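PDB 2C2I: 3-hydroxyacyl-thioester dehydratase Z from Mycobacterium tuberculosis, which probably interconverts (3R)-3-hydroxyacyl-CoA and trans-2-enoyl-CoA by removing or adding water, working as a hotdog-fold homodimer in lipid metabolism. Local coordinates for residues 107-113 with 126-132; 2-6 with 15-19; 56-61 with 99-103. All blocks are in the same frame, centred on the assembly; numbering follows the deposited sequence.

Contact 1. Residues 107-113 with 126-132; sequences RATSSLV and TVSTTVE
Arg107 lies alongside Glu132, the two side chains pointing the same way from paired strands of the antiparallel beta hairpin 105-119/122-133, part of the curved sheet of the hotdog fold. The arginine chain, with CG anti to N (chi1 173°), turns about its CG-CD bond (chi3 78°), which brings one edge of the guanidinium to the acid. NE gives a salt bridge to OE2 of Glu132 at 2.9 Å, and NH2 of Arg107 reaches the same oxygen at 3.2 Å. Both nitrogens have OE2 near the guanidinium plane, but they meet it from one face of the carboxylate, the two planes standing 47° apart. A water links the two ends, donating to OE1 of Glu132 and weakly accepting from NH2 of Arg107. A long charged pair suits this partly exposed face, where Thr109, Thr130, Ser111 and Ser128 also project and where Trp23 of strand 17-25 packs on both charged residues.

The opposite face, with Ala108, Ser110, Leu112, Val127, Thr129 and Val131, is buried, largely against helix 70-75 and the loop with Met77 and Tyr78. Small and apolar residues suit it: Ala108, small enough to let the helix come close, touches Leu73 and has CB 3.7 Å from Thr129 CG2. Backbone bonds join Arg107 with Glu132, Thr109 with Thr130 and Ser111 with Ser128 in both directions, while Val113 N adds one bond to Thr126 O at 2.7 Å. The intervening pairs are non-hydrogen-bonded, with CA atoms closer together than in the bonded pairs. Among them is a polar couple, compact serine beside beta-branched threonine: Ser110 OG lies 2.7 Å from Thr129 OG1 in a hydrogen bond, and Thr129 OG1 is also bonded to Gln74 NE2.

Contact 2. Residues 2-6 with 15-19; sequences RTFES and GEKVG
Arg2 reaches across to Glu16 in a salt bridge, tying the N-terminal end of the chain to the segment that leads into strand 17-25. Its side chain, stretched out from CG to NE, carries the charge across to the acid. NH2 of Arg2 donates to OE1 of Glu16 at 2.7 Å in a nearly straight bond (165° at the hydrogen), approaching that oxygen almost along its C-O bond. NH1 of Arg2 adds only a weak bond to the same OE1, at 3.3 Å. Guanidinium and carboxylate are nearly coplanar, 15° apart.

Apolar packing lies beside the ion pair. Phe4 brings CZ to within 4.0 Å of Val18 CG1, which meets the ring at its edge, and the same CZ lies over one face of the Arg2 guanidinium, toward its rim. The buried, branched valine also packs on Tyr78 and on Leu112 of strand 105-119. At Val18 and Gly19, both facing Ser110, strand 17-25 forms a classic beta bulge.

With the carboxylate at its edge and Phe4 over one face, the guanidinium is held in orientation, and the mutual charge probably favours the ionised forms of both Arg2 and Glu16.

Contact 3. Residues 56-61 with 99-103; sequences FGTTIA and PVPVG
Ile60 and Pro101 bring two loops together through a single backbone bridge, with their CA atoms 4.3 Å apart. Around it lies the close-fitting part of the contact. Val102 N donates to Thr59 O at 2.9 Å in a straight bond, and Ala61 N donates to Val100 O at 2.8 Å, in the carbonyl plane. Pro101, which has no N-H to offer, fits between these two bonds. On one flank Val102 CG2 presses to 3.2 Å from Thr59 OG1. That oxygen sits between backbone N and carbonyl carbon (chi1 46°), and its hydrogen bond goes to Gln28 OE1. Small Ala61 lets its CB approach Val100 CB within 4.0 Å.

A second close-packed part is apolar, although Phe56 and Pro99 remain partly exposed. Pro99 CG touches Phe56 CE1 at 3.4 Å, the two side chains crossing at about a right angle, and Pro99 CB meets both CD1 and CG2 of Ile60. Ile60 CD1 lies over one face of the Phe56 ring, toward its rim, so the branched isoleucine touches both phenyl and proline. The looser side belongs to Thr58, partly exposed, with one methyl contact, CG2 to Pro101 CB at 4.0 Å, and to a water that donates to Ala61 O and accepts from Val100 N.

Ile60, Ala61 and Pro99 are inferred from relatives to bind substrate, and Ile60 O accepts a hydrogen bond from His45 ND1, a residue probably important in catalysis. Leu85 and Ile87 of the second subunit pack on Phe56 and Ile60 respectively. Within the chain, Thr66 of helix 63-68 lies against Ala61 and Val100, while Val31 of helix 28-38 packs on Val102, so both helices touch the loop that leads into strand 105-119.

Along the chain contact 2 closes first, then contact 3, then contact 1. Contacts 1 and 2, centres 12 Å apart, both reach the same antiparallel sheet, through strand 17-25 for contact 2, while strand 3-4 pairs with 79-80. Strand 17-25 runs along strand 105-119, and Leu112 probably exchanges backbone hydrogen bonds with Gly15 and Glu16. Contact 3 lies on the other side of the chain's centre from contact 2, their centres 33 Å apart and nearest atoms about 17 Å. Contacts 1 and 3 have centres about 22 Å apart. Strand 105-119 runs from one of the loops of the probable substrate site, 99-103, into the sheet.

Contact 1. Residues 107-113 with 126-132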
loop_
_atom_site.group_PDB
_atom_site.type_symbol
_atom_site.label_atom_id
_atom_site.label_comp_id
_atom_site.label_asym_id
_atom_site.label_seq_id
_atom_site.Cartn_x
_atom_site.Cartn_y
_atom_site.Cartn_z
ATOM N N ARG A 107 -13.701 -2.985 8.809
ATOM C CA ARG A 107 -14.771 -2.987 7.813
ATOM C C ARG A 107 -14.659 -1.694 7.008
ATOM O O ARG A 107 -14.309 -0.641 7.549
ATOM C CB ARG A 107 -16.134 -3.068 8.520
ATOM C CG ARG A 107 -17.327 -2.903 7.638
ATOM C CD ARG A 107 -18.588 -3.268 8.417
ATOM N NE ARG A 107 -19.007 -2.202 9.325
ATOM C CZ ARG A 107 -20.181 -2.203 9.956
ATOM N NH1 ARG A 107 -21.024 -3.215 9.776
ATOM N NH2 ARG A 107 -20.512 -1.200 10.756
ATOM N N ALA A 108 -14.980 -1.769 5.723
ATOM C CA ALA A 108 -14.820 -0.619 4.852
ATOM C C ALA A 108 -16.161 -0.159 4.266
ATOM O O ALA A 108 -17.052 -0.990 4.058
ATOM C CB ALA A 108 -13.800 -0.939 3.713
ATOM N N THR A 109 -16.268 1.149 4.002
ATOM C CA THR A 109 -17.357 1.750 3.226
ATOM C C THR A 109 -16.707 2.483 2.061
ATOM O O THR A 109 -15.760 3.216 2.279
ATOM C CB THR A 109 -18.072 2.809 4.081
ATOM O OG1 THR A 109 -18.557 2.168 5.278
ATOM C CG2 THR A 109 -19.238 3.410 3.290
ATOM N N SER A 110 -17.201 2.290 0.835
ATOM C CA SER A 110 -16.637 3.012 -0.320
ATOM C C SER A 110 -17.698 3.760 -1.138
ATOM O O SER A 110 -18.864 3.337 -1.202
ATOM C CB SER A 110 -15.890 2.040 -1.247
ATOM O OG SER A 110 -14.772 1.444 -0.595
ATOM N N SER A 111 -17.268 4.831 -1.795
ATOM C CA SER A 111 -18.121 5.598 -2.715
ATOM C C SER A 111 -17.383 5.823 -4.006
ATOM O O SER A 111 -16.149 5.916 -4.010
ATOM C CB SER A 111 -18.445 6.968 -2.114
ATOM O OG SER A 111 -19.009 6.804 -0.826
ATOM N N LEU A 112 -18.126 5.922 -5.112
ATOM C CA LEU A 112 -17.489 6.190 -6.393
ATOM C C LEU A 112 -17.338 7.698 -6.628
ATOM O O LEU A 112 -18.338 8.434 -6.743
ATOM C CB LEU A 112 -18.321 5.524 -7.503
ATOM C CG LEU A 112 -17.826 5.509 -8.931
ATOM C CD1 LEU A 112 -16.429 4.863 -8.981
ATOM C CD2 LEU A 112 -18.845 4.672 -9.729
ATOM N N VAL A 113 -16.089 8.164 -6.683
ATOM C CA VAL A 113 -15.815 9.582 -6.910
ATOM C C VAL A 113 -16.028 9.950 -8.378
ATOM O O VAL A 113 -16.687 10.959 -8.694
ATOM C CB VAL A 113 -14.404 9.964 -6.433
ATOM C CG1 VAL A 113 -14.101 11.424 -6.734
ATOM C CG2 VAL A 113 -14.298 9.728 -4.933
ATOM N N THR A 126 -12.176 6.303 -9.677
ATOM C CA THR A 126 -11.602 6.885 -8.480
ATOM C C THR A 126 -12.590 6.609 -7.342
ATOM O O THR A 126 -13.771 6.934 -7.440
ATOM C CB THR A 126 -11.323 8.364 -8.683
ATOM O OG1 THR A 126 -10.413 8.512 -9.785
ATOM C CG2 THR A 126 -10.724 9.023 -7.417
ATOM N N VAL A 127 -12.082 6.008 -6.269
ATOM C CA VAL A 127 -12.917 5.470 -5.191
ATOM C C VAL A 127 -12.458 6.075 -3.858
ATOM O O VAL A 127 -11.258 6.164 -3.607
ATOM C CB VAL A 127 -12.820 3.929 -5.132
ATOM C CG1 VAL A 127 -13.689 3.374 -3.983
ATOM C CG2 VAL A 127 -13.248 3.262 -6.480
ATOM N N SER A 128 -13.418 6.477 -3.019
ATOM C CA SER A 128 -13.133 6.899 -1.645
ATOM C C SER A 128 -13.484 5.770 -0.692
ATOM O O SER A 128 -14.557 5.193 -0.812
ATOM C CB SER A 128 -13.964 8.123 -1.286
ATOM O OG SER A 128 -15.347 7.858 -1.482
ATOM N N THR A 129 -12.592 5.448 0.251
ATOM C CA THR A 129 -12.861 4.364 1.192
ATOM C C THR A 129 -12.508 4.840 2.594
ATOM O O THR A 129 -11.523 5.564 2.792
ATOM C CB THR A 129 -12.077 3.052 0.857
ATOM O OG1 THR A 129 -12.362 2.621 -0.494
ATOM C CG2 THR A 129 -12.455 1.918 1.788
ATOM N N THR A 130 -13.334 4.442 3.555
ATOM C CA THR A 130 -13.003 4.590 4.935
ATOM C C THR A 130 -12.997 3.206 5.503
ATOM O O THR A 130 -13.951 2.464 5.308
ATOM C CB THR A 130 -14.016 5.514 5.651
ATOM O OG1 THR A 130 -13.774 6.849 5.202
ATOM C CG2 THR A 130 -13.815 5.462 7.173
ATOM N N VAL A 131 -11.901 2.843 6.173
ATOM C CA VAL A 131 -11.815 1.572 6.867
ATOM C C VAL A 131 -11.948 1.871 8.364
ATOM O O VAL A 131 -11.112 2.582 8.939
ATOM C CB VAL A 131 -10.467 0.829 6.589
ATOM C CG1 VAL A 131 -10.469 -0.558 7.223
ATOM C CG2 VAL A 131 -10.219 0.681 5.092
ATOM N N GLU A 132 -13.008 1.346 8.981
ATOM C CA GLU A 132 -13.172 1.458 10.431
ATOM C C GLU A 132 -12.572 0.248 11.119
ATOM O O GLU A 132 -12.492 -0.827 10.530
ATOM C CB GLU A 132 -14.650 1.598 10.805
ATOM C CG GLU A 132 -15.489 0.362 10.583
ATOM C CD GLU A 132 -16.970 0.640 10.877
ATOM O OE1 GLU A 132 -17.287 1.121 11.993
ATOM O OE2 GLU A 132 -17.804 0.399 9.989
HETATM O O HOH W 1 -16.523 1.576 7.235
HETATM O O HOH W 2 -19.586 0.729 13.113
#

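Contact 2. Residues 2-6 with 15-19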
loop_
_atom_site.group_PDB
_atom_site.type_symbol
_atom_site.label_atom_id
_atom_site.label_comp_id
_atom_site.label_asym_id
_atom_site.label_seq_id
_atom_site.Cartn_x
_atom_site.Cartn_y
_atom_site.Cartn_z
ATOM N N ARG A 2 -23.353 -5.636 -5.096
ATOM C CA ARG A 2 -23.844 -4.885 -6.293
ATOM C C ARG A 2 -23.071 -5.307 -7.546
ATOM O O ARG A 2 -21.843 -5.364 -7.528
ATOM C CB ARG A 2 -23.699 -3.387 -6.039
ATOM C CG ARG A 2 -24.183 -2.478 -7.144
ATOM C CD ARG A 2 -23.987 -1.020 -6.753
ATOM N NE ARG A 2 -24.717 -0.141 -7.664
ATOM C CZ ARG A 2 -24.789 1.184 -7.556
ATOM N NH1 ARG A 2 -24.177 1.828 -6.561
ATOM N NH2 ARG A 2 -25.484 1.869 -8.451
ATOM N N THR A 3 -23.786 -5.626 -8.625
ATOM C CA THR A 3 -23.153 -6.001 -9.890
ATOM C C THR A 3 -23.383 -4.878 -10.888
ATOM O O THR A 3 -24.525 -4.485 -11.130
ATOM C CB THR A 3 -23.721 -7.323 -10.482
ATOM O OG1 THR A 3 -23.393 -8.423 -9.627
ATOM C CG2 THR A 3 -23.135 -7.599 -11.864
ATOM N N PHE A 4 -22.298 -4.351 -11.439
ATOM C CA PHE A 4 -22.397 -3.409 -12.539
ATOM C C PHE A 4 -22.302 -4.250 -13.805
ATOM O O PHE A 4 -21.288 -4.896 -14.044
ATOM C CB PHE A 4 -21.272 -2.368 -12.459
ATOM C CG PHE A 4 -21.419 -1.402 -11.293
ATOM C CD1 PHE A 4 -22.199 -0.258 -11.413
ATOM C CD2 PHE A 4 -20.784 -1.645 -10.074
ATOM C CE1 PHE A 4 -22.352 0.633 -10.340
ATOM C CE2 PHE A 4 -20.931 -0.763 -8.998
ATOM C CZ PHE A 4 -21.716 0.375 -9.126
ATOM N N GLU A 5 -23.344 -4.226 -14.626
ATOM C CA GLU A 5 -23.369 -5.041 -15.850
ATOM C C GLU A 5 -22.283 -4.674 -16.869
ATOM O O GLU A 5 -21.969 -5.472 -17.761
ATOM C CB GLU A 5 -24.769 -5.023 -16.494
ATOM C CG GLU A 5 -25.905 -5.576 -15.601
ATOM C CD GLU A 5 -25.725 -7.048 -15.218
ATOM O OE1 GLU A 5 -25.211 -7.836 -16.054
ATOM O OE2 GLU A 5 -26.107 -7.418 -14.081
ATOM N N SER A 6 -21.720 -3.467 -16.741
ATOM C CA SER A 6 -20.712 -2.954 -17.679
ATOM C C SER A 6 -20.055 -1.718 -17.105
ATOM O O SER A 6 -20.547 -1.156 -16.151
ATOM C CB SER A 6 -21.365 -2.536 -19.002
ATOM O OG SER A 6 -22.098 -1.330 -18.813
ATOM N N GLY A 15 -20.556 9.335 -8.171
ATOM C CA GLY A 15 -21.228 10.132 -7.171
ATOM C C GLY A 15 -22.210 9.341 -6.314
ATOM O O GLY A 15 -23.025 9.948 -5.600
ATOM N N GLU A 16 -22.150 8.006 -6.381
ATOM C CA GLU A 16 -22.944 7.132 -5.487
ATOM C C GLU A 16 -22.073 6.342 -4.514
ATOM O O GLU A 16 -20.903 6.071 -4.791
ATOM C CB GLU A 16 -23.784 6.130 -6.291
ATOM C CG GLU A 16 -24.847 6.773 -7.186
ATOM C CD GLU A 16 -25.655 5.768 -7.988
ATOM O OE1 GLU A 16 -25.397 4.538 -7.904
ATOM O OE2 GLU A 16 -26.569 6.214 -8.712
ATOM N N LYS A 17 -22.663 5.960 -3.376
ATOM C CA LYS A 17 -22.082 4.949 -2.489
ATOM C C LYS A 17 -22.094 3.606 -3.220
ATOM O O LYS A 17 -23.051 3.280 -3.929
ATOM C CB LYS A 17 -22.866 4.881 -1.159
ATOM C CG LYS A 17 -22.337 3.886 -0.143
ATOM C CD LYS A 17 -23.237 3.817 1.107
ATOM C CE LYS A 17 -22.897 2.597 1.965
ATOM N NZ LYS A 17 -23.492 2.651 3.350
ATOM N N VAL A 18 -21.022 2.828 -3.084
ATOM C CA VAL A 18 -20.979 1.502 -3.712
ATOM C C VAL A 18 -20.991 0.338 -2.710
ATOM O O VAL A 18 -21.023 -0.822 -3.113
ATOM C CB VAL A 18 -19.808 1.356 -4.728
ATOM C CG1 VAL A 18 -20.057 2.215 -5.935
ATOM C CG2 VAL A 18 -18.488 1.722 -4.066
ATOM N N GLY A 19 -20.965 0.651 -1.417
ATOM C CA GLY A 19 -21.308 -0.345 -0.417
ATOM C C GLY A 19 -20.497 -0.335 0.861
ATOM O O GLY A 19 -19.862 0.676 1.235
#

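Contact 3. Residues 56-61 with 99-103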
loop_
_atom_site.group_PDB
_atom_site.type_symbol
_atom_site.label_atom_id
_atom_site.label_comp_id
_atom_site.label_asym_id
_atom_site.label_seq_id
_atom_site.Cartn_x
_atom_site.Cartn_y
_atom_site.Cartn_z
ATOM N N PHE A 56 1.804 0.709 22.040
ATOM C CA PHE A 56 0.510 0.167 21.647
ATOM C C PHE A 56 0.021 -0.996 22.514
ATOM O O PHE A 56 -1.153 -1.381 22.421
ATOM C CB PHE A 56 0.538 -0.221 20.163
ATOM C CG PHE A 56 0.950 0.907 19.254
ATOM C CD1 PHE A 56 0.062 1.940 18.961
ATOM C CD2 PHE A 56 2.215 0.925 18.666
ATOM C CE1 PHE A 56 0.441 2.996 18.116
ATOM C CE2 PHE A 56 2.596 1.979 17.795
ATOM C CZ PHE A 56 1.708 3.008 17.535
ATOM N N GLY A 57 0.912 -1.554 23.345
ATOM C CA GLY A 57 0.566 -2.690 24.229
ATOM C C GLY A 57 0.360 -4.044 23.563
ATOM O O GLY A 57 0.180 -5.062 24.226
ATOM N N THR A 58 0.392 -4.072 22.240
ATOM C CA THR A 58 0.219 -5.302 21.490
ATOM C C THR A 58 0.696 -4.979 20.084
ATOM O O THR A 58 0.928 -3.805 19.778
ATOM C CB THR A 58 -1.270 -5.753 21.454
ATOM O OG1 THR A 58 -1.371 -7.050 20.847
ATOM C CG2 THR A 58 -2.137 -4.740 20.669
ATOM N N THR A 59 0.840 -6.005 19.257
ATOM C CA THR A 59 1.277 -5.819 17.870
ATOM C C THR A 59 0.173 -5.103 17.094
ATOM O O THR A 59 -1.019 -5.317 17.369
ATOM C CB THR A 59 1.646 -7.144 17.168
ATOM O OG1 THR A 59 0.650 -8.149 17.408
ATOM C CG2 THR A 59 3.021 -7.661 17.658
ATOM N N ILE A 60 0.572 -4.265 16.135
ATOM C CA ILE A 60 -0.387 -3.585 15.244
ATOM C C ILE A 60 -0.097 -3.960 13.779
ATOM O O ILE A 60 1.042 -4.322 13.435
ATOM C CB ILE A 60 -0.393 -2.023 15.466
ATOM C CG1 ILE A 60 0.949 -1.368 15.105
ATOM C CG2 ILE A 60 -0.795 -1.645 16.892
ATOM C CD1 ILE A 60 0.921 0.145 15.156
ATOM N N ALA A 61 -1.115 -3.895 12.920
ATOM C CA ALA A 61 -0.937 -4.174 11.498
ATOM C C ALA A 61 -0.022 -3.127 10.851
ATOM O O ALA A 61 0.087 -2.014 11.315
ATOM C CB ALA A 61 -2.303 -4.175 10.777
ATOM N N PRO A 99 -4.236 3.071 14.780
ATOM C CA PRO A 99 -3.627 1.760 14.543
ATOM C C PRO A 99 -4.647 0.607 14.573
ATOM O O PRO A 99 -5.749 0.746 15.105
ATOM C CB PRO A 99 -2.615 1.611 15.701
ATOM C CG PRO A 99 -2.391 2.987 16.204
ATOM C CD PRO A 99 -3.723 3.702 16.012
ATOM N N VAL A 100 -4.283 -0.510 13.965
ATOM C CA VAL A 100 -5.133 -1.673 13.950
ATOM C C VAL A 100 -4.440 -2.693 14.850
ATOM O O VAL A 100 -3.460 -3.317 14.425
ATOM C CB VAL A 100 -5.298 -2.228 12.521
ATOM C CG1 VAL A 100 -6.176 -3.485 12.508
ATOM C CG2 VAL A 100 -5.876 -1.144 11.583
ATOM N N PRO A 101 -4.923 -2.849 16.103
ATOM C CA PRO A 101 -4.350 -3.936 16.901
ATOM C C PRO A 101 -4.560 -5.262 16.199
ATOM O O PRO A 101 -5.622 -5.487 15.625
ATOM C CB PRO A 101 -5.185 -3.883 18.198
ATOM C CG PRO A 101 -5.636 -2.467 18.282
ATOM C CD PRO A 101 -5.942 -2.095 16.860
ATOM N N VAL A 102 -3.558 -6.136 16.223
ATOM C CA VAL A 102 -3.717 -7.485 15.706
ATOM C C VAL A 102 -4.861 -8.158 16.480
ATOM O O VAL A 102 -5.023 -7.895 17.663
ATOM C CB VAL A 102 -2.407 -8.301 15.823
ATOM C CG1 VAL A 102 -2.651 -9.737 15.423
ATOM C CG2 VAL A 102 -1.318 -7.711 14.928
ATOM N N GLY A 103 -5.645 -8.987 15.795
ATOM C CA GLY A 103 -6.853 -9.602 16.368
ATOM C C GLY A 103 -8.122 -8.785 16.227
ATOM O O GLY A 103 -9.213 -9.308 16.443
HETATM O O HOH W 3 -1.807 -0.230 12.499
#